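Local coordinates for glycosyl hydrolases family 2, sugar binding domain protein (Bacteroides uniformis str. 3978 T3 ii, PDB 6D1P) that probably hydrolyses O-glycosidic bonds as a beta-glucuronidase of glycosyl hydrolase family 2 from a human gut bacterium, at residues 207-212 with 220-225; 274-279 with 304-309. All coordinates share one frame; numbering follows the deposited sequence.

Interaction 1. Residues 207-212 with 220-225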
ATOM      1  N   ILE A 207     -18.799 -26.731 -27.280  1.00 44.32           N
ATOM      2  CA  ILE A 207     -19.552 -26.674 -28.534  1.00 45.76           C
ATOM      3  C   ILE A 207     -18.745 -25.904 -29.567  1.00 42.28           C
ATOM      4  O   ILE A 207     -18.717 -24.666 -29.565  1.00 45.49           O
ATOM      5  CB  ILE A 207     -20.943 -26.034 -28.339  1.00 52.28           C
ATOM      6  CG1 ILE A 207     -21.824 -26.943 -27.478  1.00 51.31           C
ATOM      7  CG2 ILE A 207     -21.617 -25.712 -29.693  1.00 41.43           C
ATOM      8  CD1 ILE A 207     -23.284 -26.605 -27.529  1.00 50.22           C
ATOM      9  N   ARG A 208     -18.093 -26.629 -30.463  1.00 43.06           N
ATOM     10  CA  ARG A 208     -17.209 -26.037 -31.456  1.00 40.68           C
ATOM     11  C   ARG A 208     -17.941 -25.959 -32.793  1.00 45.35           C
ATOM     12  O   ARG A 208     -18.555 -26.939 -33.231  1.00 47.03           O
ATOM     13  CB  ARG A 208     -15.924 -26.864 -31.562  1.00 44.22           C
ATOM     14  CG  ARG A 208     -15.031 -26.581 -32.756  1.00 48.92           C
ATOM     15  CD  ARG A 208     -14.191 -27.826 -33.057  1.00 52.63           C
ATOM     16  NE  ARG A 208     -13.018 -27.541 -33.876  1.00 51.48           N
ATOM     17  CZ  ARG A 208     -11.837 -28.118 -33.685  1.00 54.12           C
ATOM     18  NH1 ARG A 208     -11.691 -28.996 -32.698  1.00 52.85           N
ATOM     19  NH2 ARG A 208     -10.799 -27.812 -34.462  1.00 49.66           N
ATOM     20  N   ILE A 209     -17.892 -24.793 -33.430  1.00 42.78           N
ATOM     21  CA  ILE A 209     -18.661 -24.521 -34.633  1.00 41.46           C
ATOM     22  C   ILE A 209     -17.708 -23.962 -35.677  1.00 44.35           C
ATOM     23  O   ILE A 209     -17.185 -22.851 -35.514  1.00 44.49           O
ATOM     24  CB  ILE A 209     -19.814 -23.545 -34.373  1.00 38.46           C
ATOM     25  CG1 ILE A 209     -20.734 -24.089 -33.283  1.00 42.28           C
ATOM     26  CG2 ILE A 209     -20.610 -23.319 -35.645  1.00 40.34           C
ATOM     27  CD1 ILE A 209     -21.944 -23.231 -33.036  1.00 40.89           C
ATOM     28  N   GLU A 210     -17.481 -24.723 -36.749  1.00 35.83           N
ATOM     29  CA  GLU A 210     -16.606 -24.306 -37.837  1.00 37.12           C
ATOM     30  C   GLU A 210     -17.452 -24.105 -39.092  1.00 40.38           C
ATOM     31  O   GLU A 210     -17.828 -25.064 -39.771  1.00 43.04           O
ATOM     32  CB  GLU A 210     -15.506 -25.324 -38.070  1.00 42.83           C
ATOM     33  CG  GLU A 210     -14.643 -25.605 -36.849  1.00 45.82           C
ATOM     34  CD  GLU A 210     -13.382 -26.369 -37.222  1.00 49.06           C
ATOM     35  OE1 GLU A 210     -13.022 -26.375 -38.421  1.00 48.55           O
ATOM     36  OE2 GLU A 210     -12.756 -26.963 -36.327  1.00 53.79           O
ATOM     37  N   ALA A 211     -17.765 -22.853 -39.380  1.00 36.49           N
ATOM     38  CA  ALA A 211     -18.410 -22.488 -40.621  1.00 36.04           C
ATOM     39  C   ALA A 211     -17.330 -22.231 -41.661  1.00 41.49           C
ATOM     40  O   ALA A 211     -16.388 -21.473 -41.408  1.00 41.52           O
ATOM     41  CB  ALA A 211     -19.288 -21.249 -40.436  1.00 33.18           C
ATOM     42  N   THR A 212     -17.471 -22.867 -42.823  1.00 42.25           N
ATOM     43  CA  THR A 212     -16.516 -22.763 -43.915  1.00 41.82           C
ATOM     44  C   THR A 212     -17.253 -22.352 -45.186  1.00 42.53           C
ATOM     45  O   THR A 212     -18.378 -22.799 -45.440  1.00 40.10           O
ATOM     46  CB  THR A 212     -15.773 -24.101 -44.112  1.00 38.36           C
ATOM     47  OG1 THR A 212     -16.722 -25.133 -44.400  1.00 48.37           O
ATOM     48  CG2 THR A 212     -15.060 -24.497 -42.836  1.00 34.55           C
ATOM     49  N   GLY A 220     -21.722 -23.201 -48.260  1.00 45.53           N
ATOM     50  CA  GLY A 220     -21.267 -23.114 -46.894  1.00 42.93           C
ATOM     51  C   GLY A 220     -21.383 -24.468 -46.239  1.00 44.57           C
ATOM     52  O   GLY A 220     -22.259 -25.274 -46.565  1.00 46.39           O
ATOM     53  N   SER A 221     -20.480 -24.710 -45.310  1.00 44.45           N
ATOM     54  CA  SER A 221     -20.495 -25.927 -44.526  1.00 45.86           C
ATOM     55  C   SER A 221     -20.405 -25.560 -43.050  1.00 46.05           C
ATOM     56  O   SER A 221     -19.704 -24.614 -42.684  1.00 44.36           O
ATOM     57  CB  SER A 221     -19.344 -26.833 -44.938  1.00 44.64           C
ATOM     58  OG  SER A 221     -19.691 -28.178 -44.698  1.00 56.37           O
ATOM     59  N   ILE A 222     -21.131 -26.294 -42.211  1.00 45.66           N
ATOM     60  CA  ILE A 222     -21.132 -26.090 -40.767  1.00 41.78           C
ATOM     61  C   ILE A 222     -20.784 -27.423 -40.135  1.00 43.41           C
ATOM     62  O   ILE A 222     -21.637 -28.307 -40.040  1.00 48.78           O
ATOM     63  CB  ILE A 222     -22.477 -25.582 -40.238  1.00 47.10           C
ATOM     64  CG1 ILE A 222     -22.967 -24.378 -41.041  1.00 43.60           C
ATOM     65  CG2 ILE A 222     -22.360 -25.225 -38.752  1.00 46.31           C
ATOM     66  CD1 ILE A 222     -24.387 -23.959 -40.700  1.00 43.08           C
ATOM     67  N   SER A 223     -19.551 -27.572 -39.677  1.00 44.09           N
ATOM     68  CA  SER A 223     -19.193 -28.719 -38.859  1.00 42.96           C
ATOM     69  C   SER A 223     -19.367 -28.336 -37.394  1.00 44.10           C
ATOM     70  O   SER A 223     -18.909 -27.274 -36.968  1.00 44.12           O
ATOM     71  CB  SER A 223     -17.761 -29.165 -39.155  1.00 39.53           C
ATOM     72  OG  SER A 223     -17.314 -30.086 -38.179  1.00 52.88           O
ATOM     73  N   ILE A 224     -20.056 -29.184 -36.632  1.00 44.63           N
ATOM     74  CA  ILE A 224     -20.381 -28.895 -35.240  1.00 47.96           C
ATOM     75  C   ILE A 224     -19.970 -30.081 -34.381  1.00 49.44           C
ATOM     76  O   ILE A 224     -20.469 -31.195 -34.575  1.00 49.82           O
ATOM     77  CB  ILE A 224     -21.872 -28.585 -35.051  1.00 44.19           C
ATOM     78  CG1 ILE A 224     -22.224 -27.303 -35.785  1.00 43.93           C
ATOM     79  CG2 ILE A 224     -22.202 -28.427 -33.590  1.00 43.47           C
ATOM     80  CD1 ILE A 224     -23.624 -26.843 -35.524  1.00 52.65           C
ATOM     81  N   ASP A 225     -19.081 -29.834 -33.419  1.00 47.31           N
ATOM     82  CA  ASP A 225     -18.617 -30.844 -32.476  1.00 47.19           C
ATOM     83  C   ASP A 225     -19.086 -30.476 -31.079  1.00 48.14           C
ATOM     84  O   ASP A 225     -18.884 -29.342 -30.632  1.00 43.90           O
ATOM     85  CB  ASP A 225     -17.094 -30.966 -32.503  1.00 50.94           C
ATOM     86  CG  ASP A 225     -16.560 -31.226 -33.896  1.00 54.06           C
ATOM     87  OD1 ASP A 225     -17.164 -32.055 -34.612  1.00 57.91           O
ATOM     88  OD2 ASP A 225     -15.549 -30.595 -34.280  1.00 56.48           O
TER

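Interaction 2. Residues 274-279 with 304-309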
ATOM      1  N   GLN A 274     -25.282 -16.042 -46.126  1.00 45.41           N
ATOM      2  CA  GLN A 274     -24.975 -14.656 -45.801  1.00 45.56           C
ATOM      3  C   GLN A 274     -23.563 -14.570 -45.241  1.00 38.99           C
ATOM      4  O   GLN A 274     -23.208 -15.303 -44.318  1.00 34.45           O
ATOM      5  CB  GLN A 274     -25.972 -14.111 -44.782  1.00 43.99           C
ATOM      6  CG  GLN A 274     -27.342 -13.803 -45.332  1.00 51.85           C
ATOM      7  CD  GLN A 274     -27.985 -12.623 -44.625  1.00 53.73           C
ATOM      8  OE1 GLN A 274     -28.969 -12.782 -43.893  1.00 49.24           O
ATOM      9  NE2 GLN A 274     -27.426 -11.425 -44.838  1.00 45.50           N
ATOM     10  N   LEU A 275     -22.759 -13.677 -45.795  1.00 39.00           N
ATOM     11  CA  LEU A 275     -21.356 -13.591 -45.423  1.00 37.41           C
ATOM     12  C   LEU A 275     -21.143 -12.594 -44.286  1.00 39.15           C
ATOM     13  O   LEU A 275     -21.674 -11.475 -44.321  1.00 35.01           O
ATOM     14  CB  LEU A 275     -20.523 -13.193 -46.636  1.00 33.90           C
ATOM     15  CG  LEU A 275     -20.572 -14.200 -47.787  1.00 39.41           C
ATOM     16  CD1 LEU A 275     -19.682 -13.724 -48.921  1.00 40.52           C
ATOM     17  CD2 LEU A 275     -20.157 -15.579 -47.320  1.00 37.63           C
ATOM     18  N   TRP A 276     -20.356 -12.997 -43.282  1.00 36.23           N
ATOM     19  CA  TRP A 276     -19.900 -12.058 -42.260  1.00 35.90           C
ATOM     20  C   TRP A 276     -18.703 -11.264 -42.771  1.00 32.23           C
ATOM     21  O   TRP A 276     -17.753 -11.829 -43.315  1.00 34.14           O
ATOM     22  CB  TRP A 276     -19.523 -12.793 -40.974  1.00 36.99           C
ATOM     23  CG  TRP A 276     -19.203 -11.876 -39.800  1.00 34.01           C
ATOM     24  CD1 TRP A 276     -20.047 -11.528 -38.786  1.00 32.39           C
ATOM     25  CD2 TRP A 276     -17.956 -11.205 -39.528  1.00 33.88           C
ATOM     26  NE1 TRP A 276     -19.411 -10.684 -37.902  1.00 33.48           N
ATOM     27  CE2 TRP A 276     -18.128 -10.471 -38.330  1.00 30.94           C
ATOM     28  CE3 TRP A 276     -16.711 -11.163 -40.172  1.00 31.57           C
ATOM     29  CZ2 TRP A 276     -17.108  -9.705 -37.766  1.00 30.88           C
ATOM     30  CZ3 TRP A 276     -15.698 -10.401 -39.614  1.00 33.93           C
ATOM     31  CH2 TRP A 276     -15.901  -9.682 -38.416  1.00 33.16           C
ATOM     32  N   SER A 277     -18.749  -9.957 -42.582  1.00 33.40           N
ATOM     33  CA  SER A 277     -17.617  -9.081 -42.843  1.00 35.29           C
ATOM     34  C   SER A 277     -17.737  -7.888 -41.910  1.00 33.97           C
ATOM     35  O   SER A 277     -18.765  -7.711 -41.248  1.00 31.58           O
ATOM     36  CB  SER A 277     -17.581  -8.622 -44.304  1.00 31.06           C
ATOM     37  OG  SER A 277     -18.561  -7.619 -44.534  1.00 34.96           O
ATOM     38  N   PRO A 278     -16.690  -7.062 -41.809  1.00 34.79           N
ATOM     39  CA  PRO A 278     -16.840  -5.815 -41.035  1.00 33.15           C
ATOM     40  C   PRO A 278     -17.947  -4.928 -41.557  1.00 36.10           C
ATOM     41  O   PRO A 278     -18.749  -4.407 -40.768  1.00 33.11           O
ATOM     42  CB  PRO A 278     -15.463  -5.148 -41.176  1.00 30.90           C
ATOM     43  CG  PRO A 278     -14.522  -6.319 -41.274  1.00 34.39           C
ATOM     44  CD  PRO A 278     -15.275  -7.389 -42.059  1.00 32.15           C
ATOM     45  N   HIS A 279     -18.010  -4.757 -42.884  1.00 39.47           N
ATOM     46  CA  HIS A 279     -19.039  -3.928 -43.500  1.00 36.28           C
ATOM     47  C   HIS A 279     -20.429  -4.492 -43.241  1.00 34.75           C
ATOM     48  O   HIS A 279     -21.383  -3.736 -43.031  1.00 33.27           O
ATOM     49  CB  HIS A 279     -18.765  -3.821 -44.999  1.00 44.28           C
ATOM     50  CG  HIS A 279     -19.856  -3.157 -45.776  1.00 44.02           C
ATOM     51  ND1 HIS A 279     -19.947  -1.788 -45.909  1.00 48.70           N
ATOM     52  CD2 HIS A 279     -20.896  -3.674 -46.475  1.00 45.43           C
ATOM     53  CE1 HIS A 279     -20.998  -1.490 -46.655  1.00 48.39           C
ATOM     54  NE2 HIS A 279     -21.592  -2.617 -47.013  1.00 42.18           N
ATOM     55  N   GLY A 304     -20.228 -17.233 -38.007  1.00 38.51           N
ATOM     56  CA  GLY A 304     -20.246 -16.476 -39.246  1.00 36.58           C
ATOM     57  C   GLY A 304     -19.568 -17.216 -40.376  1.00 38.97           C
ATOM     58  O   GLY A 304     -18.616 -17.980 -40.171  1.00 39.93           O
ATOM     59  N   PHE A 305     -20.066 -16.985 -41.584  1.00 36.47           N
ATOM     60  CA  PHE A 305     -19.466 -17.510 -42.800  1.00 31.31           C
ATOM     61  C   PHE A 305     -18.556 -16.437 -43.380  1.00 25.95           C
ATOM     62  O   PHE A 305     -19.015 -15.353 -43.738  1.00 35.61           O
ATOM     63  CB  PHE A 305     -20.548 -17.934 -43.806  1.00 36.69           C
ATOM     64  CG  PHE A 305     -21.338 -19.155 -43.372  1.00 34.58           C
ATOM     65  CD1 PHE A 305     -22.523 -19.020 -42.667  1.00 36.56           C
ATOM     66  CD2 PHE A 305     -20.882 -20.431 -43.656  1.00 38.46           C
ATOM     67  CE1 PHE A 305     -23.232 -20.131 -42.259  1.00 36.53           C
ATOM     68  CE2 PHE A 305     -21.596 -21.548 -43.257  1.00 38.76           C
ATOM     69  CZ  PHE A 305     -22.772 -21.393 -42.558  1.00 37.96           C
ATOM     70  N   ARG A 306     -17.269 -16.731 -43.466  1.00 28.64           N
ATOM     71  CA  ARG A 306     -16.354 -15.788 -44.086  1.00 31.15           C
ATOM     72  C   ARG A 306     -15.148 -16.555 -44.597  1.00 33.41           C
ATOM     73  O   ARG A 306     -14.833 -17.645 -44.123  1.00 32.73           O
ATOM     74  CB  ARG A 306     -15.930 -14.687 -43.115  1.00 32.35           C
ATOM     75  CG  ARG A 306     -15.567 -15.213 -41.731  1.00 39.55           C
ATOM     76  CD  ARG A 306     -14.259 -14.650 -41.281  1.00 32.19           C
ATOM     77  NE  ARG A 306     -13.775 -15.268 -40.050  1.00 37.44           N
ATOM     78  CZ  ARG A 306     -13.268 -16.496 -39.967  1.00 40.88           C
ATOM     79  NH1 ARG A 306     -13.209 -17.274 -41.041  1.00 45.13           N
ATOM     80  NH2 ARG A 306     -12.820 -16.955 -38.809  1.00 36.35           N
ATOM     81  N   HIS A 307     -14.484 -15.970 -45.582  1.00 26.41           N
ATOM     82  CA  HIS A 307     -13.312 -16.577 -46.181  1.00 31.84           C
ATOM     83  C   HIS A 307     -12.241 -15.512 -46.256  1.00 32.55           C
ATOM     84  O   HIS A 307     -12.515 -14.378 -46.668  1.00 27.07           O
ATOM     85  CB  HIS A 307     -13.608 -17.142 -47.585  1.00 36.71           C
ATOM     86  CG  HIS A 307     -12.390 -17.633 -48.304  1.00 37.49           C
ATOM     87  ND1 HIS A 307     -11.445 -16.779 -48.838  1.00 32.18           N
ATOM     88  CD2 HIS A 307     -11.957 -18.888 -48.570  1.00 38.97           C
ATOM     89  CE1 HIS A 307     -10.484 -17.491 -49.401  1.00 34.47           C
ATOM     90  NE2 HIS A 307     -10.767 -18.773 -49.248  1.00 36.35           N
ATOM     91  N   PHE A 308     -11.024 -15.877 -45.866  1.00 32.49           N
ATOM     92  CA  PHE A 308      -9.964 -14.891 -45.836  1.00 32.38           C
ATOM     93  C   PHE A 308      -8.656 -15.576 -46.170  1.00 28.57           C
ATOM     94  O   PHE A 308      -8.519 -16.792 -46.043  1.00 28.40           O
ATOM     95  CB  PHE A 308      -9.890 -14.166 -44.478  1.00 30.50           C
ATOM     96  CG  PHE A 308      -9.451 -15.040 -43.341  1.00 32.13           C
ATOM     97  CD1 PHE A 308      -8.112 -15.092 -42.962  1.00 32.44           C
ATOM     98  CD2 PHE A 308     -10.373 -15.801 -42.634  1.00 32.20           C
ATOM     99  CE1 PHE A 308      -7.694 -15.890 -41.887  1.00 33.01           C
ATOM    100  CE2 PHE A 308      -9.971 -16.606 -41.573  1.00 34.65           C
ATOM    101  CZ  PHE A 308      -8.626 -16.644 -41.194  1.00 36.15           C
ATOM    102  N   ARG A 309      -7.692 -14.761 -46.583  1.00 25.63           N
ATOM    103  CA  ARG A 309      -6.457 -15.250 -47.167  1.00 29.36           C
ATOM    104  C   ARG A 309      -5.420 -14.147 -47.057  1.00 27.28           C
ATOM    105  O   ARG A 309      -5.695 -12.994 -47.409  1.00 30.15           O
ATOM    106  CB  ARG A 309      -6.696 -15.664 -48.644  1.00 31.79           C
ATOM    107  CG  ARG A 309      -5.453 -15.782 -49.519  1.00 34.89           C
ATOM    108  CD  ARG A 309      -5.777 -16.425 -50.897  1.00 37.71           C
ATOM    109  NE  ARG A 309      -6.363 -15.497 -51.871  1.00 29.95           N
ATOM    110  CZ  ARG A 309      -5.643 -14.730 -52.684  1.00 34.53           C
ATOM    111  NH1 ARG A 309      -4.318 -14.784 -52.634  1.00 35.38           N
ATOM    112  NH2 ARG A 309      -6.240 -13.907 -53.538  1.00 35.78           N
TER
HETATM  113  O   HOH W   1     -22.372 -15.041 -41.201  1.00 37.08           O

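Interaction 1. Residues 207-212 with 220-225
Ile209 and Ile222 lie side by side on one face of an antiparallel hairpin, their CG2 methyls 4.0 Å apart, and with Ala211 and Ile224 they form its apolar side. In both isoleucines CG2 stands anti to the backbone N, which turns these two methyls toward each other across the strands. The backbones are joined by paired bonds at Arg208–Asp225, Glu210–Ser223 and Thr212–Ser221. The straightest runs from Glu210 N to Ser223 O, 2.9 Å with 176° at the hydrogen.

The other face is polar and more open to solvent. Here the extended Arg208 chain runs alongside Asp225, and CD of Arg208 comes within 3.3 Å of OD2 of Asp225. The guanidinium and carboxylate planes stand 80° apart. OD2 lies well out of the guanidinium plane, so no N-H points at it and the long salt bridge (NE of Arg208 to OD2 of Asp225, 4.0 Å) rests on charge alone. NE of Arg208 also forms a salt bridge with OE2 of Glu210, two residues along the same strand; the modelled distance, 2.5 Å, is very short and the bond is bent. Arg208 thus lies between two acids and probably offsets their mutual repulsion, while Ser265 bonds the other Asp225 oxygen, OD1.

Strand 219-229 is the middle of a three-stranded sheet, flanked by 203-213 and 263-271. The isoleucine face of the hairpin packs on strands 284-292 and 295-303 of a second sheet, as in the beta-sandwich domain of this family, and Asn416 grips the backbone of Ile207 and Ile209 at the outer edge.

Interaction 2. Residues 274-279 with 304-309
Trp276, Phe305 and Arg306 bear most of the contact between a loop, 274-279, and the largely irregular start of 304-309, and the backbone joins the first two directly. Trp276 N donates to Phe305 O over 2.7 Å, with 152° at the hydrogen and the donor tilted 23° from the carbonyl plane. Leu275 CA also lies 3.4 Å from Phe305 O, a CA-H...O contact, so one carbonyl serves two consecutive residues.

The Trp276 side chain sets out toward the opposing backbone, its CB lying 4.1 Å from Gly304 CA. With CG anti to the backbone N (chi1 -173°), the indole then swings beside its own carbonyl carbon and on toward strand 382-386, where it touches Leu382. Its NE1 is bonded to the carbonyl of Asp377, while one face of the ring receives the Pro278 nitrogen near its rim.

The Phe305 side chain meets the first segment mainly through CB, 3.8 Å from Gln274 O and 4.2 Å from Leu275 CD2. Its ring leads away, to an edge-to-face meeting with Tyr284. A water completes the backbone link, accepting from Phe305 N and donating to Gln274 O.

Arg306 lays its CB 3.4 Å from Trp276 O. Its chain bends at chi2 and carries the guanidinium past the indole; Phe308 CE2 lies over one face of the guanidinium, near its rim. NE of Arg306 is bonded to Pro418 O.

The polar work across this joint is therefore done by main-chain atoms and one water. That chemistry implies a join fixed by backbone positions, from which Trp276 and Arg306 reach onward to the barrel domain, at Asp377, Leu382 and Pro418, while Phe305 turns back into the sandwich.

Both segments of interaction 1 precede those of interaction 2 in the chain, and the centres are about 14 Å apart within the same family 2 domain. Strand 263-271 leads from one to the other: it borders the hairpin strand 219-229 and then runs into the loop holding 274-279. The opposing sheet supplies the second approach, since strand 295-303 ends just before Gly304. The two contacts meet at Phe305, whose CZ lies 3.4 Å from Ile222 CG1, and at Ala211, whose CB lies 3.3 Å from Gly304 O. The core under the hairpin thus runs on into the junction through which the chain passes toward strand 308-310 and the TIM barrel.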